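Local coordinates for conserved hypothetical protein VT76 (PDB 1RCU) that is of unknown function but belongs to the SLOG superfamily, whose Rossmann-like folds are associated with binding nucleotides or related ligands, at residues E49-Y59 with V182-E190; V121-A132 with P144-T155. All coordinates share one frame; numbering follows the deposited sequence.

Contact 1: E49-Y59 with V182-E190; sequences ELGRTLAKKGY and VEEAVQIIE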
loop_
_atom_site.group_PDB
_atom_site.type_symbol
_atom_site.label_atom_id
_atom_site.label_comp_id
_atom_site.label_asym_id
_atom_site.label_seq_id
_atom_site.Cartn_x
_atom_site.Cartn_y
_atom_site.Cartn_z
ATOM N N GLU A 49 -10.238 -18.565 -25.848
ATOM C CA GLU A 49 -10.379 -17.772 -27.061
ATOM C C GLU A 49 -9.947 -16.346 -26.781
ATOM O O GLU A 49 -9.241 -15.754 -27.581
ATOM C CB GLU A 49 -11.809 -17.749 -27.603
ATOM C CG GLU A 49 -11.889 -17.048 -28.979
ATOM C CD GLU A 49 -13.312 -16.760 -29.447
ATOM O OE1 GLU A 49 -14.262 -17.054 -28.693
ATOM O OE2 GLU A 49 -13.471 -16.225 -30.567
ATOM N N LEU A 50 -10.359 -15.804 -25.641
ATOM C CA LEU A 50 -10.006 -14.439 -25.287
ATOM C C LEU A 50 -8.497 -14.267 -25.220
ATOM O O LEU A 50 -7.952 -13.308 -25.764
ATOM C CB LEU A 50 -10.641 -14.049 -23.941
ATOM C CG LEU A 50 -10.205 -12.664 -23.439
ATOM C CD1 LEU A 50 -10.634 -11.609 -24.437
ATOM C CD2 LEU A 50 -10.805 -12.362 -22.083
ATOM N N GLY A 51 -7.833 -15.211 -24.558
ATOM C CA GLY A 51 -6.390 -15.160 -24.405
ATOM C C GLY A 51 -5.624 -15.237 -25.707
ATOM O O GLY A 51 -4.696 -14.459 -25.947
ATOM N N ARG A 52 -6.014 -16.181 -26.552
ATOM C CA ARG A 52 -5.367 -16.367 -27.834
ATOM C C ARG A 52 -5.565 -15.148 -28.730
ATOM O O ARG A 52 -4.624 -14.648 -29.343
ATOM C CB ARG A 52 -5.937 -17.606 -28.509
ATOM C CG ARG A 52 -5.767 -18.883 -27.724
ATOM C CD ARG A 52 -6.015 -20.037 -28.650
ATOM N NE ARG A 52 -5.942 -21.337 -27.996
ATOM C CZ ARG A 52 -6.992 -22.113 -27.760
ATOM N NH1 ARG A 52 -8.203 -21.717 -28.114
ATOM N NH2 ARG A 52 -6.822 -23.301 -27.201
ATOM N N THR A 53 -6.798 -14.665 -28.781
ATOM C CA THR A 53 -7.126 -13.524 -29.607
ATOM C C THR A 53 -6.357 -12.275 -29.191
ATOM O O THR A 53 -5.930 -11.495 -30.048
ATOM C CB THR A 53 -8.611 -13.213 -29.545
ATOM O OG1 THR A 53 -9.355 -14.386 -29.893
ATOM C CG2 THR A 53 -8.952 -12.075 -30.526
ATOM N N LEU A 54 -6.181 -12.078 -27.887
ATOM C CA LEU A 54 -5.459 -10.900 -27.421
ATOM C C LEU A 54 -4.016 -11.007 -27.870
ATOM O O LEU A 54 -3.428 -10.034 -28.337
ATOM C CB LEU A 54 -5.535 -10.782 -25.899
ATOM C CG LEU A 54 -6.938 -10.441 -25.384
ATOM C CD1 LEU A 54 -6.960 -10.394 -23.874
ATOM C CD2 LEU A 54 -7.372 -9.115 -25.967
ATOM N N ALA A 55 -3.451 -12.203 -27.722
ATOM C CA ALA A 55 -2.075 -12.450 -28.126
ATOM C C ALA A 55 -1.927 -12.214 -29.623
ATOM O O ALA A 55 -1.030 -11.493 -30.037
ATOM C CB ALA A 55 -1.650 -13.891 -27.768
ATOM N N LYS A 56 -2.809 -12.808 -30.430
ATOM C CA LYS A 56 -2.731 -12.666 -31.887
ATOM C C LYS A 56 -2.800 -11.206 -32.329
ATOM O O LYS A 56 -2.141 -10.818 -33.293
ATOM C CB LYS A 56 -3.839 -13.476 -32.589
ATOM C CG LYS A 56 -3.834 -14.979 -32.287
ATOM C CD LYS A 56 -4.936 -15.705 -33.052
ATOM C CE LYS A 56 -5.270 -17.083 -32.447
ATOM N NZ LYS A 56 -4.560 -18.269 -33.016
ATOM N N LYS A 57 -3.581 -10.400 -31.616
ATOM C CA LYS A 57 -3.720 -8.989 -31.954
ATOM C C LYS A 57 -2.564 -8.160 -31.429
ATOM O O LYS A 57 -2.514 -6.955 -31.663
ATOM C CB LYS A 57 -5.042 -8.410 -31.426
ATOM C CG LYS A 57 -6.303 -8.999 -32.036
ATOM C CD LYS A 57 -6.317 -8.893 -33.551
ATOM C CE LYS A 57 -7.660 -9.368 -34.114
ATOM N NZ LYS A 57 -7.709 -9.375 -35.602
ATOM N N GLY A 58 -1.653 -8.800 -30.702
ATOM C CA GLY A 58 -0.501 -8.090 -30.178
ATOM C C GLY A 58 -0.636 -7.286 -28.892
ATOM O O GLY A 58 0.235 -6.470 -28.599
ATOM N N TYR A 59 -1.709 -7.500 -28.131
ATOM C CA TYR A 59 -1.907 -6.786 -26.869
ATOM C C TYR A 59 -1.101 -7.437 -25.737
ATOM O O TYR A 59 -0.909 -8.656 -25.716
ATOM C CB TYR A 59 -3.394 -6.775 -26.451
ATOM C CG TYR A 59 -4.339 -6.139 -27.441
ATOM C CD1 TYR A 59 -4.178 -4.812 -27.837
ATOM C CD2 TYR A 59 -5.397 -6.867 -27.989
ATOM C CE1 TYR A 59 -5.043 -4.221 -28.761
ATOM C CE2 TYR A 59 -6.280 -6.284 -28.915
ATOM C CZ TYR A 59 -6.093 -4.961 -29.295
ATOM O OH TYR A 59 -6.960 -4.394 -30.207
ATOM N N VAL A 182 -16.228 -13.078 -27.743
ATOM C CA VAL A 182 -14.838 -12.652 -27.691
ATOM C C VAL A 182 -14.558 -11.742 -28.880
ATOM O O VAL A 182 -13.946 -10.677 -28.735
ATOM C CB VAL A 182 -13.862 -13.854 -27.730
ATOM C CG1 VAL A 182 -12.422 -13.368 -27.659
ATOM C CG2 VAL A 182 -14.157 -14.781 -26.574
ATOM N N GLU A 183 -15.027 -12.150 -30.052
ATOM C CA GLU A 183 -14.805 -11.354 -31.247
ATOM C C GLU A 183 -15.397 -9.958 -31.071
ATOM O O GLU A 183 -14.812 -8.967 -31.517
ATOM C CB GLU A 183 -15.409 -12.045 -32.469
ATOM C CG GLU A 183 -15.056 -11.376 -33.780
ATOM C CD GLU A 183 -15.547 -12.158 -34.981
ATOM O OE1 GLU A 183 -16.776 -12.189 -35.216
ATOM O OE2 GLU A 183 -14.696 -12.745 -35.688
ATOM N N GLU A 184 -16.545 -9.884 -30.405
ATOM C CA GLU A 184 -17.197 -8.604 -30.166
ATOM C C GLU A 184 -16.343 -7.778 -29.203
ATOM O O GLU A 184 -16.153 -6.581 -29.401
ATOM C CB GLU A 184 -18.598 -8.821 -29.578
ATOM C CG GLU A 184 -19.510 -7.612 -29.663
ATOM C CD GLU A 184 -20.892 -7.891 -29.107
ATOM O OE1 GLU A 184 -21.353 -9.053 -29.195
ATOM O OE2 GLU A 184 -21.529 -6.944 -28.599
ATOM N N ALA A 185 -15.820 -8.436 -28.172
ATOM C CA ALA A 185 -14.978 -7.793 -27.162
ATOM C C ALA A 185 -13.735 -7.106 -27.739
ATOM O O ALA A 185 -13.485 -5.928 -27.481
ATOM C CB ALA A 185 -14.549 -8.817 -26.113
ATOM N N VAL A 186 -12.945 -7.840 -28.516
ATOM C CA VAL A 186 -11.738 -7.282 -29.110
ATOM C C VAL A 186 -12.061 -6.185 -30.112
ATOM O O VAL A 186 -11.267 -5.280 -30.360
ATOM C CB VAL A 186 -10.938 -8.361 -29.828
ATOM C CG1 VAL A 186 -9.609 -7.804 -30.319
ATOM C CG2 VAL A 186 -10.736 -9.524 -28.889
ATOM N N GLN A 187 -13.238 -6.283 -30.694
ATOM C CA GLN A 187 -13.695 -5.314 -31.658
ATOM C C GLN A 187 -13.880 -3.966 -30.966
ATOM O O GLN A 187 -13.520 -2.919 -31.495
ATOM C CB GLN A 187 -15.008 -5.825 -32.231
ATOM C CG GLN A 187 -15.543 -5.096 -33.408
ATOM C CD GLN A 187 -16.815 -5.751 -33.916
ATOM O OE1 GLN A 187 -16.820 -6.943 -34.243
ATOM N NE2 GLN A 187 -17.904 -4.986 -33.964
ATOM N N ILE A 188 -14.443 -4.013 -29.770
ATOM C CA ILE A 188 -14.677 -2.820 -28.966
ATOM C C ILE A 188 -13.342 -2.205 -28.511
ATOM O O ILE A 188 -13.189 -0.983 -28.475
ATOM C CB ILE A 188 -15.548 -3.191 -27.738
ATOM C CG1 ILE A 188 -16.928 -3.635 -28.210
ATOM C CG2 ILE A 188 -15.704 -2.017 -26.811
ATOM C CD1 ILE A 188 -17.774 -4.267 -27.130
ATOM N N ILE A 189 -12.372 -3.051 -28.170
ATOM C CA ILE A 189 -11.058 -2.569 -27.743
ATOM C C ILE A 189 -10.402 -1.827 -28.899
ATOM O O ILE A 189 -9.807 -0.774 -28.703
ATOM C CB ILE A 189 -10.119 -3.729 -27.340
ATOM C CG1 ILE A 189 -10.690 -4.472 -26.130
ATOM C CG2 ILE A 189 -8.729 -3.193 -27.028
ATOM C CD1 ILE A 189 -9.956 -5.773 -25.792
ATOM N N GLU A 190 -10.493 -2.395 -30.099
ATOM C CA GLU A 190 -9.910 -1.768 -31.275
ATOM C C GLU A 190 -10.595 -0.425 -31.507
ATOM O O GLU A 190 -9.944 0.585 -31.767
ATOM C CB GLU A 190 -10.062 -2.688 -32.493
ATOM C CG GLU A 190 -9.290 -3.992 -32.352
ATOM C CD GLU A 190 -9.435 -4.904 -33.556
ATOM O OE1 GLU A 190 -10.577 -5.274 -33.902
ATOM O OE2 GLU A 190 -8.405 -5.268 -34.159
#
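This is a helix-helix packing on one face of the Rossmann-like parallel sheet. Helix 44-56, with the turn after it that leads to Tyr-59, lies beside the C-terminal helix 182-190. Over the short segments the axes come within 10.0 Å and point roughly the same way, 36° apart. Val-182 and Val-186, one turn apart, carry the contact on the second helix. Val-182 lays CG1 against the backbone of Leu-50, 3.6 Å from its CA. The extended side chain of Glu-49 lies alongside Val-182, running the other way, with its carboxylate against CG2. Val-186 divides its two methyls. CG2 packs on the methyl CG2 of Thr-53 at 3.5 Å, while CG1 sits between Lys-57 CG and the ring edge of Tyr-59. Thr-53 can offer its methyl because OG1 lies beside the backbone N (chi1 -55°) and turns back to Glu-49 O at 2.7 Å. That oxygen also accepts Thr-53 N, from the opposite face of its plane. Deeper in, Leu-54 CD2 touches Ile-189 CD1 at 4.2 Å. Leu-50 and Leu-54 also rest on strand 25-30. A Schellman motif at Gly-58 ends the first helix and leads to Tyr-59, whose CZ packs 3.9 Å from Ile-189 CG2. The two helices are thus held by apolar packing, and the charges of Lys-57 NZ and Glu-190 OE2, 4.4 Å apart and beyond a salt bridge, probably add little.

Contact 2: V121-A132 with P144-T155; sequences VVVSIGGEIGTA and PVILLRGTGGWT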
loop_
_atom_site.group_PDB
_atom_site.type_symbol
_atom_site.label_atom_id
_atom_site.label_comp_id
_atom_site.label_asym_id
_atom_site.label_seq_id
_atom_site.Cartn_x
_atom_site.Cartn_y
_atom_site.Cartn_z
ATOM N N VAL A 121 -7.579 -0.817 -20.858
ATOM C CA VAL A 121 -8.930 -1.341 -20.910
ATOM C C VAL A 121 -9.026 -2.629 -20.100
ATOM O O VAL A 121 -8.070 -3.403 -20.037
ATOM C CB VAL A 121 -9.380 -1.616 -22.372
ATOM C CG1 VAL A 121 -8.556 -2.721 -22.980
ATOM C CG2 VAL A 121 -10.861 -1.970 -22.394
ATOM N N VAL A 122 -10.174 -2.831 -19.458
ATOM C CA VAL A 122 -10.412 -4.015 -18.637
ATOM C C VAL A 122 -11.523 -4.902 -19.210
ATOM O O VAL A 122 -12.589 -4.407 -19.586
ATOM C CB VAL A 122 -10.829 -3.615 -17.203
ATOM C CG1 VAL A 122 -11.126 -4.862 -16.365
ATOM C CG2 VAL A 122 -9.731 -2.778 -16.572
ATOM N N VAL A 123 -11.261 -6.206 -19.291
ATOM C CA VAL A 123 -12.233 -7.175 -19.789
ATOM C C VAL A 123 -12.569 -8.068 -18.604
ATOM O O VAL A 123 -11.681 -8.590 -17.939
ATOM C CB VAL A 123 -11.640 -8.024 -20.922
ATOM C CG1 VAL A 123 -12.677 -9.034 -21.419
ATOM C CG2 VAL A 123 -11.205 -7.119 -22.053
ATOM N N SER A 124 -13.859 -8.251 -18.366
ATOM C CA SER A 124 -14.366 -9.008 -17.230
ATOM C C SER A 124 -15.077 -10.310 -17.602
ATOM O O SER A 124 -15.876 -10.338 -18.530
ATOM C CB SER A 124 -15.327 -8.086 -16.480
ATOM O OG SER A 124 -15.746 -8.660 -15.268
ATOM N N ILE A 125 -14.798 -11.378 -16.862
ATOM C CA ILE A 125 -15.423 -12.688 -17.096
ATOM C C ILE A 125 -15.853 -13.312 -15.763
ATOM O O ILE A 125 -15.015 -13.558 -14.881
ATOM C CB ILE A 125 -14.451 -13.674 -17.796
ATOM C CG1 ILE A 125 -14.119 -13.173 -19.198
ATOM C CG2 ILE A 125 -15.080 -15.058 -17.877
ATOM C CD1 ILE A 125 -13.065 -14.009 -19.880
ATOM N N GLY A 126 -17.153 -13.562 -15.623
ATOM C CA GLY A 126 -17.680 -14.157 -14.406
ATOM C C GLY A 126 -17.282 -13.361 -13.195
ATOM O O GLY A 126 -17.497 -12.148 -13.160
ATOM N N GLY A 127 -16.722 -14.044 -12.201
ATOM C CA GLY A 127 -16.230 -13.363 -11.018
ATOM C C GLY A 127 -17.100 -13.192 -9.787
ATOM O O GLY A 127 -18.329 -13.035 -9.857
ATOM N N GLU A 128 -16.426 -13.233 -8.641
ATOM C CA GLU A 128 -17.067 -13.037 -7.359
ATOM C C GLU A 128 -16.712 -11.630 -6.868
ATOM O O GLU A 128 -16.366 -10.750 -7.663
ATOM C CB GLU A 128 -16.622 -14.110 -6.352
ATOM C CG GLU A 128 -17.088 -15.547 -6.668
ATOM C CD GLU A 128 -18.609 -15.694 -6.783
ATOM O OE1 GLU A 128 -19.362 -14.868 -6.214
ATOM O OE2 GLU A 128 -19.061 -16.659 -7.431
ATOM N N ILE A 129 -16.790 -11.416 -5.563
ATOM C CA ILE A 129 -16.553 -10.084 -5.024
ATOM C C ILE A 129 -15.283 -9.383 -5.520
ATOM O O ILE A 129 -15.296 -8.186 -5.815
ATOM C CB ILE A 129 -16.609 -10.094 -3.479
ATOM C CG1 ILE A 129 -16.862 -8.675 -2.990
ATOM C CG2 ILE A 129 -15.340 -10.653 -2.886
ATOM C CD1 ILE A 129 -18.245 -8.145 -3.381
ATOM N N GLY A 130 -14.196 -10.129 -5.641
ATOM C CA GLY A 130 -12.963 -9.529 -6.111
ATOM C C GLY A 130 -13.108 -8.862 -7.467
ATOM O O GLY A 130 -12.669 -7.727 -7.692
ATOM N N THR A 131 -13.735 -9.580 -8.381
ATOM C CA THR A 131 -13.931 -9.092 -9.733
ATOM C C THR A 131 -14.861 -7.873 -9.733
ATOM O O THR A 131 -14.734 -6.959 -10.565
ATOM C CB THR A 131 -14.495 -10.232 -10.616
ATOM O OG1 THR A 131 -13.563 -11.324 -10.627
ATOM C CG2 THR A 131 -14.725 -9.755 -12.046
ATOM N N ALA A 132 -15.786 -7.859 -8.781
ATOM C CA ALA A 132 -16.726 -6.760 -8.657
ATOM C C ALA A 132 -15.986 -5.491 -8.231
ATOM O O ALA A 132 -16.222 -4.408 -8.766
ATOM C CB ALA A 132 -17.799 -7.120 -7.644
ATOM N N PRO A 144 -11.771 2.106 -19.313
ATOM C CA PRO A 144 -12.951 1.505 -19.933
ATOM C C PRO A 144 -12.983 0.024 -19.607
ATOM O O PRO A 144 -11.955 -0.658 -19.600
ATOM C CB PRO A 144 -12.745 1.778 -21.422
ATOM C CG PRO A 144 -11.250 1.888 -21.538
ATOM C CD PRO A 144 -10.881 2.690 -20.322
ATOM N N VAL A 145 -14.186 -0.453 -19.329
ATOM C CA VAL A 145 -14.434 -1.833 -18.981
ATOM C C VAL A 145 -15.335 -2.461 -20.038
ATOM O O VAL A 145 -16.297 -1.841 -20.519
ATOM C CB VAL A 145 -15.170 -1.950 -17.596
ATOM C CG1 VAL A 145 -15.519 -3.411 -17.315
ATOM C CG2 VAL A 145 -14.300 -1.376 -16.470
ATOM N N ILE A 146 -15.006 -3.692 -20.409
ATOM C CA ILE A 146 -15.815 -4.432 -21.351
ATOM C C ILE A 146 -16.266 -5.688 -20.618
ATOM O O ILE A 146 -15.443 -6.521 -20.242
ATOM C CB ILE A 146 -15.024 -4.827 -22.602
ATOM C CG1 ILE A 146 -14.534 -3.560 -23.311
ATOM C CG2 ILE A 146 -15.914 -5.694 -23.532
ATOM C CD1 ILE A 146 -13.556 -3.829 -24.435
ATOM N N LEU A 147 -17.569 -5.806 -20.389
ATOM C CA LEU A 147 -18.116 -6.969 -19.695
ATOM C C LEU A 147 -18.378 -8.017 -20.755
ATOM O O LEU A 147 -19.002 -7.725 -21.785
ATOM C CB LEU A 147 -19.450 -6.627 -18.995
ATOM C CG LEU A 147 -19.581 -5.397 -18.076
ATOM C CD1 LEU A 147 -21.026 -5.235 -17.599
ATOM C CD2 LEU A 147 -18.651 -5.532 -16.870
ATOM N N LEU A 148 -17.885 -9.228 -20.532
ATOM C CA LEU A 148 -18.118 -10.300 -21.489
ATOM C C LEU A 148 -19.346 -11.016 -20.931
ATOM O O LEU A 148 -19.239 -11.882 -20.070
ATOM C CB LEU A 148 -16.902 -11.231 -21.550
ATOM C CG LEU A 148 -16.836 -12.159 -22.764
ATOM C CD1 LEU A 148 -16.983 -11.371 -24.078
ATOM C CD2 LEU A 148 -15.520 -12.896 -22.739
ATOM N N ARG A 149 -20.512 -10.605 -21.408
ATOM C CA ARG A 149 -21.792 -11.141 -20.955
ATOM C C ARG A 149 -22.015 -12.626 -21.191
ATOM O O ARG A 149 -21.384 -13.240 -22.046
ATOM C CB ARG A 149 -22.917 -10.340 -21.609
ATOM C CG ARG A 149 -22.684 -8.864 -21.481
ATOM C CD ARG A 149 -22.768 -8.418 -20.046
ATOM N NE ARG A 149 -24.086 -7.847 -19.828
ATOM C CZ ARG A 149 -25.164 -8.551 -19.520
ATOM N NH1 ARG A 149 -25.092 -9.863 -19.368
ATOM N NH2 ARG A 149 -26.314 -7.930 -19.420
ATOM N N GLY A 150 -22.939 -13.188 -20.420
ATOM C CA GLY A 150 -23.249 -14.594 -20.555
ATOM C C GLY A 150 -22.307 -15.445 -19.737
ATOM O O GLY A 150 -22.546 -16.630 -19.560
ATOM N N THR A 151 -21.248 -14.842 -19.209
ATOM C CA THR A 151 -20.259 -15.573 -18.423
ATOM C C THR A 151 -20.594 -15.617 -16.934
ATOM O O THR A 151 -19.805 -16.106 -16.121
ATOM C CB THR A 151 -18.860 -14.956 -18.602
ATOM O OG1 THR A 151 -18.857 -13.608 -18.100
ATOM C CG2 THR A 151 -18.474 -14.954 -20.081
ATOM N N GLY A 152 -21.762 -15.086 -16.584
ATOM C CA GLY A 152 -22.211 -15.099 -15.203
ATOM C C GLY A 152 -21.447 -14.287 -14.165
ATOM O O GLY A 152 -20.634 -13.411 -14.500
ATOM N N GLY A 153 -21.731 -14.584 -12.891
ATOM C CA GLY A 153 -21.092 -13.908 -11.775
ATOM C C GLY A 153 -21.411 -12.426 -11.734
ATOM O O GLY A 153 -22.517 -12.022 -12.074
ATOM N N TRP A 154 -20.447 -11.608 -11.330
ATOM C CA TRP A 154 -20.674 -10.176 -11.276
ATOM C C TRP A 154 -20.624 -9.491 -12.639
ATOM O O TRP A 154 -21.118 -8.365 -12.793
ATOM C CB TRP A 154 -19.663 -9.534 -10.331
ATOM C CG TRP A 154 -20.164 -9.398 -8.944
ATOM C CD1 TRP A 154 -19.846 -10.178 -7.877
ATOM C CD2 TRP A 154 -21.065 -8.409 -8.469
ATOM N NE1 TRP A 154 -20.490 -9.733 -6.752
ATOM C CE2 TRP A 154 -21.248 -8.640 -7.088
ATOM C CE3 TRP A 154 -21.741 -7.339 -9.076
ATOM C CZ2 TRP A 154 -22.087 -7.834 -6.297
ATOM C CZ3 TRP A 154 -22.574 -6.544 -8.294
ATOM C CH2 TRP A 154 -22.736 -6.795 -6.918
ATOM N N THR A 155 -20.042 -10.161 -13.634
ATOM C CA THR A 155 -19.949 -9.558 -14.960
ATOM C C THR A 155 -21.352 -9.343 -15.499
ATOM O O THR A 155 -21.636 -8.337 -16.141
ATOM C CB THR A 155 -19.122 -10.431 -15.923
ATOM O OG1 THR A 155 -17.795 -10.588 -15.397
ATOM C CG2 THR A 155 -19.021 -9.784 -17.292
#
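Val-121 begins the contact by resting CG2 on Pro-144 and on Ile-146 CD1. From here strand 121-125 pairs in parallel with strand 145-148, within the beta-alpha-beta unit connected through helix 129-140. Val-122 N donates to Pro-144 O, and Val-122 O accepts Ile-146 N at 2.7 Å. Val-123 pairs with Ile-146, and both side chains point to the same face of the sheet. Ser-124 continues the pairing through N to Ile-146 O and O to Leu-148 N. With OG anti to the backbone N (chi1 -173°), its hydroxyl is carried to Thr-155 OG1 and donates to it at 2.8 Å. Ile-125 and Leu-148 run alongside each other, CG1 against CD2, and Ile-125 CG2 meets Thr-151. Gly-126 N donates to Thr-151 OG1 at 3.0 Å; that hydroxyl in turn donates to Leu-148 O, nearly along the C=O axis. Gly-126 O is gripped twice by Thr-155, by OG1 at 2.7 Å and by N at 3.3 Å. A valine here in place of Thr-155 would probably leave Ser-124 OG without its acceptor and Gly-126 O held by the backbone N alone. Gly-127 O accepts Trp-154 N at 2.9 Å. Glu-128 is the N-cap of helix 129-140, and its OE1 accepts a bond from Asn-170 N of the second subunit. Ala-132 sets CB over one face of the Trp-154 indole, 3.5 Å from the centroid of the five-membered ring, a CH-pi contact. Trp-154 NE1 donates to Leu-168 O of the second subunit. The chemistry implies a buried strand pair whose glycine-rich exits are tied together by threonine hydroxyls, with the tryptophan and Glu-128 linking these turns to the neighbouring subunit.

In the fold
Contact 2 lies within the chain loop closed by contact 1, and their centres are about 15 Å apart. The two meet directly on one face of the sheet. Ile-189 CG1 of helix 182-190 packs 3.4 Å from Ile-146 CD1, and Ile-188 CG2 comes within 3.7 Å of the same atom. On the other helix, Leu-50 CD2 reaches Ile-125 CD1 at 3.6 Å. The helix pair 49-59 and 182-190 therefore covers side chains of the neighbouring strands 121-125 and 145-148. Contact 2 also takes part in a subunit interface, whereas the segments of contact 1 touch no other chain of the assembly. No ligand site is established for either contact.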